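Local coordinates for RNA polymerase sigma factor SIGMA-28 (FliA) (Aquifex aeolicus, PDB 1RP3), which probably acts as the flagellar sigma factor that directs RNA polymerase to its promoters, and is held here in an inactive conformation by the anti-sigma factor FlgM, at residues L194-Q197 against L198-E202; S9-I12 against E13-L17; E149-R152 against D153-R156; L19-L22 against P23-K26. All blocks are in the same frame, centred on the assembly; numbering follows the deposited sequence.

Contact 1: residues L194-Q197 against L198-E202; sequences LVIQ and LIFYE
Gln197 and Tyr201 lie side by side one turn apart on helix 190-201, and the glutamine can be followed atom by atom. Its CB sits beside the next peptide, 3.2 Å from Leu198 N. CG, anti to the backbone N and beside the carbonyl carbon (chi1 -176°), meets Tyr201 CB at 3.8 Å. Beyond CG the chain stays extended and takes the amide, turned 74° from the tyrosine ring, out to the anti-sigma factor FlgM: NE2 is hydrogen-bonded to Tyr72 OH and Glu73 O of that chain, and OE1 to its Ser75 N. Both ends of the amide are thereby engaged, which fixes its rotation. Glu202 OE2 bonds to the same Tyr72 OH of FlgM.

The apolar pairs repeat the i, i+4 spacing. Val195 CG1 packs on Ile199 CD1 at 4.0 Å, while Ile196 CG2 lies 3.9 Å from Phe200 CD1 and Ile196 O sits at the edge of the phenylalanine ring. The backbone widens here. Gln197 O accepts from Tyr201 N and also from Glu202 N, each at 2.9 Å; the second bond is the straighter, at 152°. The i, i+5 bond from Glu202 N marks a pi-type turn, here in a helix of the sigma region 4 family, which belongs to the helix-turn-helix clan, with Val195 and Ile196 packed against helix 217-236.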
ATOM      1  N   LEU A 194     -14.050  11.988   1.574  1.00 48.74           N
ATOM      2  CA  LEU A 194     -14.733  10.915   2.309  1.00 47.65           C
ATOM      3  C   LEU A 194     -14.272   9.545   1.822  1.00 46.54           C
ATOM      4  O   LEU A 194     -14.073   8.635   2.621  1.00 47.14           O
ATOM      5  CB  LEU A 194     -16.258  11.032   2.151  1.00 47.19           C
ATOM      6  CG  LEU A 194     -17.125   9.834   2.584  1.00 46.81           C
ATOM      7  CD1 LEU A 194     -16.926   9.501   4.061  1.00 45.57           C
ATOM      8  CD2 LEU A 194     -18.590  10.120   2.308  1.00 44.45           C
ATOM      9  N   VAL A 195     -14.125   9.397   0.510  1.00 44.10           N
ATOM     10  CA  VAL A 195     -13.681   8.138  -0.062  1.00 43.13           C
ATOM     11  C   VAL A 195     -12.239   7.869   0.353  1.00 43.23           C
ATOM     12  O   VAL A 195     -11.896   6.748   0.725  1.00 43.01           O
ATOM     13  CB  VAL A 195     -13.804   8.153  -1.602  1.00 43.16           C
ATOM     14  CG1 VAL A 195     -12.975   7.031  -2.232  1.00 41.84           C
ATOM     15  CG2 VAL A 195     -15.263   8.023  -2.007  1.00 42.79           C
ATOM     16  N   ILE A 196     -11.406   8.906   0.333  1.00 42.28           N
ATOM     17  CA  ILE A 196     -10.010   8.752   0.710  1.00 41.28           C
ATOM     18  C   ILE A 196      -9.885   8.338   2.168  1.00 41.56           C
ATOM     19  O   ILE A 196      -9.082   7.466   2.500  1.00 40.64           O
ATOM     20  CB  ILE A 196      -9.200  10.040   0.466  1.00 40.89           C
ATOM     21  CG1 ILE A 196      -9.070  10.307  -1.031  1.00 42.15           C
ATOM     22  CG2 ILE A 196      -7.809   9.909   1.055  1.00 42.02           C
ATOM     23  CD1 ILE A 196      -8.353   9.206  -1.794  1.00 40.84           C
ATOM     24  N   GLN A 197     -10.714   8.920   3.030  1.00 41.92           N
ATOM     25  CA  GLN A 197     -10.648   8.584   4.444  1.00 42.36           C
ATOM     26  C   GLN A 197     -11.057   7.134   4.683  1.00 43.55           C
ATOM     27  O   GLN A 197     -10.388   6.410   5.430  1.00 43.94           O
ATOM     28  CB  GLN A 197     -11.509   9.537   5.284  1.00 42.17           C
ATOM     29  CG  GLN A 197     -11.394   9.298   6.792  1.00 42.81           C
ATOM     30  CD  GLN A 197     -12.098  10.366   7.635  1.00 45.72           C
ATOM     31  OE1 GLN A 197     -11.831  11.569   7.508  1.00 44.39           O
ATOM     32  NE2 GLN A 197     -12.975   9.921   8.524  1.00 43.09           N
ATOM     33  N   LEU A 198     -12.136   6.693   4.036  1.00 41.73           N
ATOM     34  CA  LEU A 198     -12.597   5.321   4.219  1.00 41.64           C
ATOM     35  C   LEU A 198     -11.586   4.308   3.697  1.00 41.27           C
ATOM     36  O   LEU A 198     -11.440   3.214   4.251  1.00 42.33           O
ATOM     37  CB  LEU A 198     -13.953   5.102   3.543  1.00 41.71           C
ATOM     38  CG  LEU A 198     -15.214   5.713   4.172  1.00 43.28           C
ATOM     39  CD1 LEU A 198     -16.414   5.353   3.327  1.00 44.94           C
ATOM     40  CD2 LEU A 198     -15.427   5.229   5.587  1.00 41.95           C
ATOM     41  N   ILE A 199     -10.863   4.694   2.650  1.00 39.98           N
ATOM     42  CA  ILE A 199      -9.881   3.813   2.047  1.00 37.32           C
ATOM     43  C   ILE A 199      -8.550   3.737   2.775  1.00 37.41           C
ATOM     44  O   ILE A 199      -8.063   2.646   3.055  1.00 35.23           O
ATOM     45  CB  ILE A 199      -9.646   4.174   0.559  1.00 37.15           C
ATOM     46  CG1 ILE A 199     -10.827   3.662  -0.271  1.00 39.07           C
ATOM     47  CG2 ILE A 199      -8.334   3.575   0.055  1.00 37.36           C
ATOM     48  CD1 ILE A 199     -10.675   3.798  -1.762  1.00 38.16           C
ATOM     49  N   PHE A 200      -7.998   4.893   3.129  1.00 35.81           N
ATOM     50  CA  PHE A 200      -6.695   4.946   3.777  1.00 35.03           C
ATOM     51  C   PHE A 200      -6.674   5.076   5.283  1.00 37.07           C
ATOM     52  O   PHE A 200      -5.770   4.554   5.929  1.00 37.00           O
ATOM     53  CB  PHE A 200      -5.845   6.058   3.163  1.00 33.30           C
ATOM     54  CG  PHE A 200      -5.521   5.843   1.715  1.00 30.84           C
ATOM     55  CD1 PHE A 200      -6.364   6.324   0.730  1.00 27.33           C
ATOM     56  CD2 PHE A 200      -4.342   5.210   1.337  1.00 28.96           C
ATOM     57  CE1 PHE A 200      -6.042   6.180  -0.619  1.00 28.50           C
ATOM     58  CE2 PHE A 200      -4.008   5.059  -0.014  1.00 31.17           C
ATOM     59  CZ  PHE A 200      -4.860   5.551  -0.993  1.00 28.77           C
ATOM     60  N   TYR A 201      -7.616   5.825   5.844  1.00 39.70           N
ATOM     61  CA  TYR A 201      -7.653   5.981   7.288  1.00 42.24           C
ATOM     62  C   TYR A 201      -8.385   4.791   7.904  1.00 42.98           C
ATOM     63  O   TYR A 201      -7.976   4.283   8.941  1.00 44.80           O
ATOM     64  CB  TYR A 201      -8.299   7.310   7.688  1.00 45.84           C
ATOM     65  CG  TYR A 201      -8.444   7.486   9.184  1.00 48.60           C
ATOM     66  CD1 TYR A 201      -7.334   7.765   9.980  1.00 50.54           C
ATOM     67  CD2 TYR A 201      -9.688   7.349   9.805  1.00 51.01           C
ATOM     68  CE1 TYR A 201      -7.457   7.901  11.361  1.00 53.45           C
ATOM     69  CE2 TYR A 201      -9.827   7.481  11.180  1.00 52.84           C
ATOM     70  CZ  TYR A 201      -8.710   7.757  11.955  1.00 54.73           C
ATOM     71  OH  TYR A 201      -8.854   7.880  13.321  1.00 56.90           O
ATOM     72  N   GLU A 202      -9.461   4.343   7.263  1.00 42.15           N
ATOM     73  CA  GLU A 202     -10.199   3.187   7.761  1.00 42.11           C
ATOM     74  C   GLU A 202      -9.623   1.878   7.204  1.00 42.06           C
ATOM     75  O   GLU A 202      -9.956   0.797   7.675  1.00 41.47           O
ATOM     76  CB  GLU A 202     -11.691   3.296   7.427  1.00 43.61           C
ATOM     77  CG  GLU A 202     -12.389   4.551   7.958  1.00 44.76           C
ATOM     78  CD  GLU A 202     -12.488   4.621   9.484  1.00 48.88           C
ATOM     79  OE1 GLU A 202     -12.289   3.591  10.175  1.00 47.63           O
ATOM     80  OE2 GLU A 202     -12.779   5.726   9.996  1.00 49.38           O
TER

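Contact 2: residues S9-I12 against E13-L17; sequences SNQI and EREEL
Ser9 O receives Glu13 N in the first of five i, i+4 bonds that make 9-17 a regular alpha-helical stretch near the start of helix 7-33. The bond is 2.9 Å long and almost straight, at 174°. The glutamate side chain folds back over the same carbonyl: CG stands beside its own backbone N (chi1 -55°), which brings it to within 3.0 Å of Ser9 O, and a bend at chi2 follows.

Asn10 plays its part through the backbone, its O accepting from Arg14 N. Arg14 CB rests 3.4 Å from both Asn10 O and Gln11 O, whereas the rest of the arginine runs extended to a salt bridge between its NE and Asp58 OD1, tying this helix to helix 42-58.

Gln11 and Glu15 come next, lying alongside each other and pointing the same way. Gln11 CG meets Glu15 OE2 at 3.9 Å, a contact of a methylene with a carboxylate oxygen, and the amide and carboxylate planes stand 60° apart. Leu15 of the anti-sigma factor FlgM packs on both Arg14 and Glu15, so even this largely polar stretch has a side used by the partner chain.

Ile12 ends the walk. Its O accepts from Glu16 N, and Glu16 CG settles 3.3 Å from that same oxygen while approaching Ile12 CG2, the methyl branch, at 4.1 Å.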
ATOM      1  N   SER A   9      28.544 -13.782  16.265  1.00 45.62           N
ATOM      2  CA  SER A   9      27.649 -12.811  16.859  1.00 46.54           C
ATOM      3  C   SER A   9      26.987 -11.924  15.803  1.00 45.81           C
ATOM      4  O   SER A   9      25.767 -11.794  15.787  1.00 46.07           O
ATOM      5  CB  SER A   9      28.410 -11.967  17.884  1.00 46.45           C
ATOM      6  OG  SER A   9      28.881 -12.782  18.949  1.00 49.52           O
ATOM      7  N   ASN A  10      27.786 -11.346  14.907  1.00 45.48           N
ATOM      8  CA  ASN A  10      27.254 -10.491  13.851  1.00 45.19           C
ATOM      9  C   ASN A  10      26.202 -11.245  13.047  1.00 46.03           C
ATOM     10  O   ASN A  10      25.111 -10.727  12.809  1.00 44.95           O
ATOM     11  CB  ASN A  10      28.369  -9.976  12.923  1.00 43.45           C
ATOM     12  CG  ASN A  10      29.141  -8.800  13.529  1.00 46.55           C
ATOM     13  OD1 ASN A  10      28.547  -7.910  14.133  1.00 47.05           O
ATOM     14  ND2 ASN A  10      30.466  -8.794  13.367  1.00 47.08           N
ATOM     15  N   GLN A  11      26.514 -12.488  12.701  1.00 46.09           N
ATOM     16  CA  GLN A  11      25.624 -13.339  11.929  1.00 48.31           C
ATOM     17  C   GLN A  11      24.275 -13.544  12.618  1.00 49.85           C
ATOM     18  O   GLN A  11      23.217 -13.375  11.997  1.00 47.93           O
ATOM     19  CB  GLN A  11      26.300 -14.685  11.685  1.00 51.46           C
ATOM     20  CG  GLN A  11      25.428 -15.745  11.040  1.00 56.64           C
ATOM     21  CD  GLN A  11      26.173 -17.059  10.833  1.00 61.88           C
ATOM     22  OE1 GLN A  11      26.768 -17.615  11.764  1.00 62.93           O
ATOM     23  NE2 GLN A  11      26.144 -17.563   9.601  1.00 64.19           N
ATOM     24  N   ILE A  12      24.323 -13.892  13.902  1.00 48.65           N
ATOM     25  CA  ILE A  12      23.122 -14.137  14.686  1.00 48.79           C
ATOM     26  C   ILE A  12      22.296 -12.875  14.896  1.00 48.66           C
ATOM     27  O   ILE A  12      21.074 -12.905  14.742  1.00 47.80           O
ATOM     28  CB  ILE A  12      23.465 -14.790  16.063  1.00 49.72           C
ATOM     29  CG1 ILE A  12      24.064 -16.178  15.845  1.00 48.79           C
ATOM     30  CG2 ILE A  12      22.224 -14.899  16.961  1.00 46.92           C
ATOM     31  CD1 ILE A  12      23.177 -17.115  15.050  1.00 49.68           C
ATOM     32  N   GLU A  13      22.953 -11.776  15.262  1.00 48.70           N
ATOM     33  CA  GLU A  13      22.238 -10.521  15.490  1.00 50.24           C
ATOM     34  C   GLU A  13      21.433 -10.176  14.238  1.00 48.06           C
ATOM     35  O   GLU A  13      20.264  -9.807  14.325  1.00 47.83           O
ATOM     36  CB  GLU A  13      23.198  -9.364  15.815  1.00 53.88           C
ATOM     37  CG  GLU A  13      24.167  -9.580  16.994  1.00 62.46           C
ATOM     38  CD  GLU A  13      23.493  -9.844  18.332  1.00 66.17           C
ATOM     39  OE1 GLU A  13      22.276  -9.582  18.472  1.00 70.91           O
ATOM     40  OE2 GLU A  13      24.199 -10.310  19.257  1.00 69.11           O
ATOM     41  N   ARG A  14      22.066 -10.353  13.081  1.00 45.12           N
ATOM     42  CA  ARG A  14      21.465 -10.079  11.791  1.00 43.44           C
ATOM     43  C   ARG A  14      20.208 -10.940  11.574  1.00 44.92           C
ATOM     44  O   ARG A  14      19.121 -10.405  11.315  1.00 44.20           O
ATOM     45  CB  ARG A  14      22.507 -10.341  10.699  1.00 43.28           C
ATOM     46  CG  ARG A  14      22.093  -9.960   9.287  1.00 41.35           C
ATOM     47  CD  ARG A  14      23.174 -10.352   8.300  1.00 42.09           C
ATOM     48  NE  ARG A  14      22.810 -10.048   6.920  1.00 42.35           N
ATOM     49  CZ  ARG A  14      23.352 -10.627   5.854  1.00 43.82           C
ATOM     50  NH1 ARG A  14      24.294 -11.551   6.003  1.00 45.53           N
ATOM     51  NH2 ARG A  14      22.962 -10.272   4.637  1.00 42.57           N
ATOM     52  N   GLU A  15      20.342 -12.257  11.745  1.00 44.20           N
ATOM     53  CA  GLU A  15      19.207 -13.165  11.559  1.00 45.84           C
ATOM     54  C   GLU A  15      18.045 -12.874  12.489  1.00 45.11           C
ATOM     55  O   GLU A  15      16.890 -12.873  12.065  1.00 46.58           O
ATOM     56  CB  GLU A  15      19.638 -14.626  11.654  1.00 45.62           C
ATOM     57  CG  GLU A  15      20.369 -15.057  10.393  1.00 53.67           C
ATOM     58  CD  GLU A  15      20.926 -16.475  10.427  1.00 57.30           C
ATOM     59  OE1 GLU A  15      20.399 -17.325  11.192  1.00 57.58           O
ATOM     60  OE2 GLU A  15      21.888 -16.730   9.658  1.00 56.68           O
ATOM     61  N   GLU A  16      18.351 -12.609  13.749  1.00 43.55           N
ATOM     62  CA  GLU A  16      17.321 -12.297  14.721  1.00 42.08           C
ATOM     63  C   GLU A  16      16.593 -11.030  14.298  1.00 39.80           C
ATOM     64  O   GLU A  16      15.376 -10.918  14.444  1.00 37.36           O
ATOM     65  CB  GLU A  16      17.934 -12.089  16.110  1.00 43.29           C
ATOM     66  CG  GLU A  16      18.479 -13.358  16.770  1.00 48.12           C
ATOM     67  CD  GLU A  16      17.427 -14.442  16.949  1.00 49.13           C
ATOM     68  OE1 GLU A  16      16.235 -14.097  17.149  1.00 51.25           O
ATOM     69  OE2 GLU A  16      17.800 -15.637  16.892  1.00 47.60           O
ATOM     70  N   LEU A  17      17.354 -10.077  13.765  1.00 40.30           N
ATOM     71  CA  LEU A  17      16.799  -8.801  13.323  1.00 39.36           C
ATOM     72  C   LEU A  17      15.858  -9.039  12.123  1.00 37.17           C
ATOM     73  O   LEU A  17      14.738  -8.538  12.106  1.00 34.99           O
ATOM     74  CB  LEU A  17      17.940  -7.828  12.998  1.00 40.65           C
ATOM     75  CG  LEU A  17      17.798  -6.325  13.290  1.00 44.36           C
ATOM     76  CD1 LEU A  17      17.142  -6.060  14.643  1.00 42.98           C
ATOM     77  CD2 LEU A  17      19.183  -5.683  13.249  1.00 43.27           C
TER

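Contact 3: residues E149-R152 against D153-R156; sequences EVFR and DFAR
Val150 and Phe154 form the close-packed side of this helical turn. Val150 CG1 reaches the far end of the phenylalanine ring, 3.8 Å from CZ. Phe154 CG lies beside its own backbone N (chi1 -60°), which lays the ring back over the preceding turn, with Val150 O 3.7 Å above its plane and over its centre. That carbonyl also accepts the Phe154 N-H, so one oxygen meets both the backbone and the ring of the same residue. Phe151 adds a looser contact, its CD1 4.5 Å from Phe154 CD2.

The opposite chemistry marks the more exposed Asp153 and Arg156. Arg152 CD lies 3.3 Å from Arg156 NH2, and Arg152 CG is over one face of the Arg156 guanidinium, the two guanidinium planes being 48° apart. Asp153 OD1 lies in plane at the edge of that guanidinium and makes a salt bridge with NH1 at 3.4 Å. Arg152 turns elsewhere for its charge partners, pairing with Glu148 through NE and with Asp82 through NH1.

Helix 129-158 is bordered by helix 66-85, where Ala155 packs on Leu74, and by helix 217-236, where Val150 and Phe151 touch Leu235. Phe151 also stacks on Phe87 of the anti-sigma factor FlgM.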
ATOM      1  N   GLU A 149       5.747   8.042  -5.873  1.00 36.28           N
ATOM      2  CA  GLU A 149       6.956   8.683  -6.385  1.00 36.87           C
ATOM      3  C   GLU A 149       7.202  10.005  -5.665  1.00 36.38           C
ATOM      4  O   GLU A 149       8.342  10.344  -5.356  1.00 37.68           O
ATOM      5  CB  GLU A 149       6.834   8.947  -7.884  1.00 37.70           C
ATOM      6  CG  GLU A 149       7.290   7.800  -8.760  1.00 43.41           C
ATOM      7  CD  GLU A 149       7.131   8.097 -10.240  1.00 46.92           C
ATOM      8  OE1 GLU A 149       6.935   9.281 -10.593  1.00 49.75           O
ATOM      9  OE2 GLU A 149       7.198   7.146 -11.050  1.00 49.20           O
ATOM     10  N   VAL A 150       6.121  10.730  -5.389  1.00 35.84           N
ATOM     11  CA  VAL A 150       6.200  12.006  -4.701  1.00 37.19           C
ATOM     12  C   VAL A 150       6.637  11.802  -3.257  1.00 37.89           C
ATOM     13  O   VAL A 150       7.611  12.411  -2.795  1.00 39.80           O
ATOM     14  CB  VAL A 150       4.849  12.754  -4.759  1.00 37.61           C
ATOM     15  CG1 VAL A 150       4.914  14.048  -3.953  1.00 37.21           C
ATOM     16  CG2 VAL A 150       4.474  13.038  -6.218  1.00 38.76           C
ATOM     17  N   PHE A 151       5.943  10.911  -2.560  1.00 38.57           N
ATOM     18  CA  PHE A 151       6.277  10.605  -1.178  1.00 38.35           C
ATOM     19  C   PHE A 151       7.685  10.052  -1.027  1.00 38.15           C
ATOM     20  O   PHE A 151       8.304  10.227   0.017  1.00 38.10           O
ATOM     21  CB  PHE A 151       5.272   9.628  -0.582  1.00 39.25           C
ATOM     22  CG  PHE A 151       4.051  10.278  -0.049  1.00 40.59           C
ATOM     23  CD1 PHE A 151       4.021  10.755   1.255  1.00 41.07           C
ATOM     24  CD2 PHE A 151       2.932  10.438  -0.849  1.00 40.97           C
ATOM     25  CE1 PHE A 151       2.885  11.365   1.756  1.00 42.08           C
ATOM     26  CE2 PHE A 151       1.793  11.047  -0.356  1.00 41.14           C
ATOM     27  CZ  PHE A 151       1.771  11.517   0.947  1.00 42.20           C
ATOM     28  N   ARG A 152       8.167   9.342  -2.045  1.00 38.42           N
ATOM     29  CA  ARG A 152       9.521   8.789  -1.999  1.00 40.78           C
ATOM     30  C   ARG A 152      10.553   9.911  -2.131  1.00 43.45           C
ATOM     31  O   ARG A 152      11.631   9.847  -1.535  1.00 41.66           O
ATOM     32  CB  ARG A 152       9.755   7.742  -3.088  1.00 37.81           C
ATOM     33  CG  ARG A 152      11.073   7.017  -2.887  1.00 38.98           C
ATOM     34  CD  ARG A 152      11.357   5.985  -3.952  1.00 42.93           C
ATOM     35  NE  ARG A 152      10.374   4.909  -3.950  1.00 43.68           N
ATOM     36  CZ  ARG A 152      10.622   3.666  -4.338  1.00 42.92           C
ATOM     37  NH1 ARG A 152      11.834   3.312  -4.751  1.00 41.83           N
ATOM     38  NH2 ARG A 152       9.626   2.795  -4.386  1.00 42.91           N
ATOM     39  N   ASP A 153      10.227  10.923  -2.933  1.00 46.93           N
ATOM     40  CA  ASP A 153      11.104  12.075  -3.112  1.00 50.39           C
ATOM     41  C   ASP A 153      11.327  12.709  -1.736  1.00 50.98           C
ATOM     42  O   ASP A 153      12.454  13.056  -1.387  1.00 51.53           O
ATOM     43  CB  ASP A 153      10.479  13.107  -4.064  1.00 52.21           C
ATOM     44  CG  ASP A 153      10.701  12.775  -5.539  1.00 54.91           C
ATOM     45  OD1 ASP A 153      11.724  12.137  -5.881  1.00 55.82           O
ATOM     46  OD2 ASP A 153       9.848  13.179  -6.368  1.00 58.53           O
ATOM     47  N   PHE A 154      10.261  12.812  -0.941  1.00 51.38           N
ATOM     48  CA  PHE A 154      10.369  13.391   0.396  1.00 51.89           C
ATOM     49  C   PHE A 154      11.219  12.496   1.282  1.00 53.93           C
ATOM     50  O   PHE A 154      12.155  12.968   1.916  1.00 54.53           O
ATOM     51  CB  PHE A 154       8.994  13.562   1.047  1.00 51.69           C
ATOM     52  CG  PHE A 154       8.056  14.461   0.287  1.00 53.25           C
ATOM     53  CD1 PHE A 154       8.535  15.499  -0.505  1.00 54.79           C
ATOM     54  CD2 PHE A 154       6.677  14.274   0.379  1.00 54.28           C
ATOM     55  CE1 PHE A 154       7.656  16.344  -1.196  1.00 55.15           C
ATOM     56  CE2 PHE A 154       5.790  15.111  -0.305  1.00 55.70           C
ATOM     57  CZ  PHE A 154       6.282  16.148  -1.095  1.00 55.59           C
ATOM     58  N   ALA A 155      10.900  11.201   1.296  1.00 54.57           N
ATOM     59  CA  ALA A 155      11.607  10.210   2.104  1.00 55.86           C
ATOM     60  C   ALA A 155      13.091  10.098   1.773  1.00 57.64           C
ATOM     61  O   ALA A 155      13.919   9.907   2.661  1.00 56.16           O
ATOM     62  CB  ALA A 155      10.947   8.855   1.954  1.00 56.33           C
ATOM     63  N   ARG A 156      13.412  10.195   0.486  1.00 60.60           N
ATOM     64  CA  ARG A 156      14.788  10.114   0.007  1.00 63.43           C
ATOM     65  C   ARG A 156      15.621  11.230   0.635  1.00 65.62           C
ATOM     66  O   ARG A 156      16.819  11.063   0.896  1.00 66.25           O
ATOM     67  CB  ARG A 156      14.800  10.214  -1.523  1.00 64.10           C
ATOM     68  CG  ARG A 156      16.151  10.039  -2.175  1.00 66.07           C
ATOM     69  CD  ARG A 156      16.020   9.935  -3.694  1.00 69.26           C
ATOM     70  NE  ARG A 156      15.543   8.624  -4.137  1.00 70.29           N
ATOM     71  CZ  ARG A 156      14.465   8.423  -4.895  1.00 71.91           C
ATOM     72  NH1 ARG A 156      13.725   9.453  -5.303  1.00 71.21           N
ATOM     73  NH2 ARG A 156      14.139   7.189  -5.272  1.00 70.63           N
TER

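Contact 4: residues L19-L22 against P23-K26; sequences LKYL and PLVK
Tyr21 and Leu24 face the same way on either side of a proline kink in helix 7-33, part of sigma region 2. Leu24 CD2 approaches Tyr21 CD1 at 3.9 Å, the methyl standing oblique to the ring. Leu24 CG lies opposite its backbone N, beside the carbonyl carbon (chi1 -177°), which points CD2 at the ring, and its CB is already 3.1 Å from Tyr21 O.

Backbone bonds around the kink frame this pair. Tyr21 O accepts from Val25 N at 3.2 Å, with the donor in the carbonyl plane, and Lys26 N to Leu22 O continues the i, i+4 pattern that Val25 resumes. The kink arises where neither Pro23, which has no hydrogen on its N, nor Leu24 bonds to the turn before; Leu24 N has a weak bond to Tyr21 O instead.

Farther out, helix 42-58 packs against the kinked turn: Leu53 touches Tyr21, Leu22 and Val25, and Val50 also touches Leu22. Val25 meets Ile76 of helix 66-85 as well. The anti-sigma factor FlgM contributes Ile11, which packs on Leu19 and Leu22, so this turn is shared between sigma's own helices and its inhibitor. At the kink itself, Pro23 CD lies 3.3 Å from Lys20 O and 3.5 Å from Leu22 CB.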
ATOM      1  N   LEU A  19      14.372 -11.943  11.257  1.00 39.31           N
ATOM      2  CA  LEU A  19      13.274 -12.717  11.823  1.00 40.23           C
ATOM      3  C   LEU A  19      12.286 -11.806  12.537  1.00 37.79           C
ATOM      4  O   LEU A  19      11.084 -11.908  12.330  1.00 37.70           O
ATOM      5  CB  LEU A  19      13.845 -13.720  12.825  1.00 43.69           C
ATOM      6  CG  LEU A  19      13.370 -15.168  12.905  1.00 47.13           C
ATOM      7  CD1 LEU A  19      13.213 -15.768  11.520  1.00 47.33           C
ATOM      8  CD2 LEU A  19      14.411 -15.964  13.710  1.00 50.52           C
ATOM      9  N   LYS A  20      12.813 -10.893  13.348  1.00 35.86           N
ATOM     10  CA  LYS A  20      11.999  -9.965  14.124  1.00 36.24           C
ATOM     11  C   LYS A  20      11.032  -9.153  13.278  1.00 35.49           C
ATOM     12  O   LYS A  20       9.889  -8.962  13.670  1.00 35.16           O
ATOM     13  CB  LYS A  20      12.887  -9.016  14.946  1.00 36.40           C
ATOM     14  CG  LYS A  20      12.105  -8.000  15.766  1.00 40.17           C
ATOM     15  CD  LYS A  20      13.003  -7.047  16.555  1.00 44.00           C
ATOM     16  CE  LYS A  20      12.145  -6.109  17.416  1.00 46.20           C
ATOM     17  NZ  LYS A  20      12.981  -5.189  18.240  1.00 47.38           N
ATOM     18  N   TYR A  21      11.484  -8.714  12.107  1.00 34.02           N
ATOM     19  CA  TYR A  21      10.662  -7.893  11.233  1.00 33.79           C
ATOM     20  C   TYR A  21       9.866  -8.570  10.113  1.00 33.04           C
ATOM     21  O   TYR A  21       9.158  -7.899   9.360  1.00 34.64           O
ATOM     22  CB  TYR A  21      11.492  -6.730  10.706  1.00 32.58           C
ATOM     23  CG  TYR A  21      11.849  -5.755  11.800  1.00 35.67           C
ATOM     24  CD1 TYR A  21      10.879  -4.909  12.335  1.00 36.17           C
ATOM     25  CD2 TYR A  21      13.141  -5.704  12.332  1.00 35.13           C
ATOM     26  CE1 TYR A  21      11.181  -4.036  13.377  1.00 38.73           C
ATOM     27  CE2 TYR A  21      13.460  -4.834  13.371  1.00 38.15           C
ATOM     28  CZ  TYR A  21      12.471  -3.999  13.891  1.00 38.73           C
ATOM     29  OH  TYR A  21      12.774  -3.122  14.910  1.00 40.72           O
ATOM     30  N   LEU A  22       9.971  -9.889   9.990  1.00 32.56           N
ATOM     31  CA  LEU A  22       9.185 -10.601   8.981  1.00 32.77           C
ATOM     32  C   LEU A  22       7.653 -10.296   9.121  1.00 32.73           C
ATOM     33  O   LEU A  22       6.941 -10.195   8.125  1.00 31.65           O
ATOM     34  CB  LEU A  22       9.446 -12.111   9.057  1.00 33.98           C
ATOM     35  CG  LEU A  22      10.484 -12.815   8.165  1.00 34.14           C
ATOM     36  CD1 LEU A  22      10.735 -12.055   6.880  1.00 33.60           C
ATOM     37  CD2 LEU A  22      11.765 -12.986   8.908  1.00 37.24           C
ATOM     38  N   PRO A  23       7.128 -10.189  10.358  1.00 31.74           N
ATOM     39  CA  PRO A  23       5.694  -9.890  10.500  1.00 33.14           C
ATOM     40  C   PRO A  23       5.364  -8.533   9.896  1.00 32.84           C
ATOM     41  O   PRO A  23       4.260  -8.319   9.393  1.00 32.79           O
ATOM     42  CB  PRO A  23       5.497  -9.858  12.016  1.00 32.86           C
ATOM     43  CG  PRO A  23       6.497 -10.841  12.491  1.00 34.13           C
ATOM     44  CD  PRO A  23       7.716 -10.512  11.670  1.00 32.52           C
ATOM     45  N   LEU A  24       6.333  -7.620   9.956  1.00 32.28           N
ATOM     46  CA  LEU A  24       6.172  -6.290   9.393  1.00 30.43           C
ATOM     47  C   LEU A  24       6.045  -6.378   7.863  1.00 29.97           C
ATOM     48  O   LEU A  24       5.193  -5.713   7.272  1.00 31.08           O
ATOM     49  CB  LEU A  24       7.330  -5.381   9.811  1.00 30.65           C
ATOM     50  CG  LEU A  24       7.231  -3.936   9.325  1.00 32.10           C
ATOM     51  CD1 LEU A  24       5.887  -3.315   9.721  1.00 29.95           C
ATOM     52  CD2 LEU A  24       8.386  -3.134   9.894  1.00 29.51           C
ATOM     53  N   VAL A  25       6.849  -7.225   7.226  1.00 27.74           N
ATOM     54  CA  VAL A  25       6.756  -7.387   5.781  1.00 26.44           C
ATOM     55  C   VAL A  25       5.372  -7.929   5.383  1.00 28.64           C
ATOM     56  O   VAL A  25       4.807  -7.540   4.354  1.00 28.56           O
ATOM     57  CB  VAL A  25       7.821  -8.360   5.249  1.00 26.47           C
ATOM     58  CG1 VAL A  25       7.662  -8.525   3.743  1.00 23.35           C
ATOM     59  CG2 VAL A  25       9.235  -7.867   5.592  1.00 26.36           C
ATOM     60  N   LYS A  26       4.830  -8.822   6.209  1.00 29.18           N
ATOM     61  CA  LYS A  26       3.531  -9.432   5.955  1.00 29.35           C
ATOM     62  C   LYS A  26       2.479  -8.338   6.028  1.00 28.09           C
ATOM     63  O   LYS A  26       1.680  -8.169   5.107  1.00 30.17           O
ATOM     64  CB  LYS A  26       3.238 -10.489   7.027  1.00 34.51           C
ATOM     65  CG  LYS A  26       2.311 -11.634   6.640  1.00 36.57           C
ATOM     66  CD  LYS A  26       1.095 -11.199   5.878  1.00 39.58           C
ATOM     67  CE  LYS A  26      -0.085 -12.131   6.111  1.00 44.19           C
ATOM     68  NZ  LYS A  26      -0.685 -11.976   7.481  1.00 44.91           N
TER

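In the fold
Each contact joins neighbouring turns within a single helix, yet their side chains differ with place. Contact 1 is the buried one, mostly apolar, with an amide given over to FlgM. Contact 2 is a surface stretch of mainly polar side chains, its centre about 31 Å from that of the chain. Contacts 3 and 4 are partly buried: one sets an aromatic side against a cluster of charges, the other is bent by a proline. Contacts 2 and 4 share helix 7-33, their centres about 15 Å apart. Contacts 1 and 3 lie on separate helices, yet both pack against helix 217-236. FlgM reaches all four.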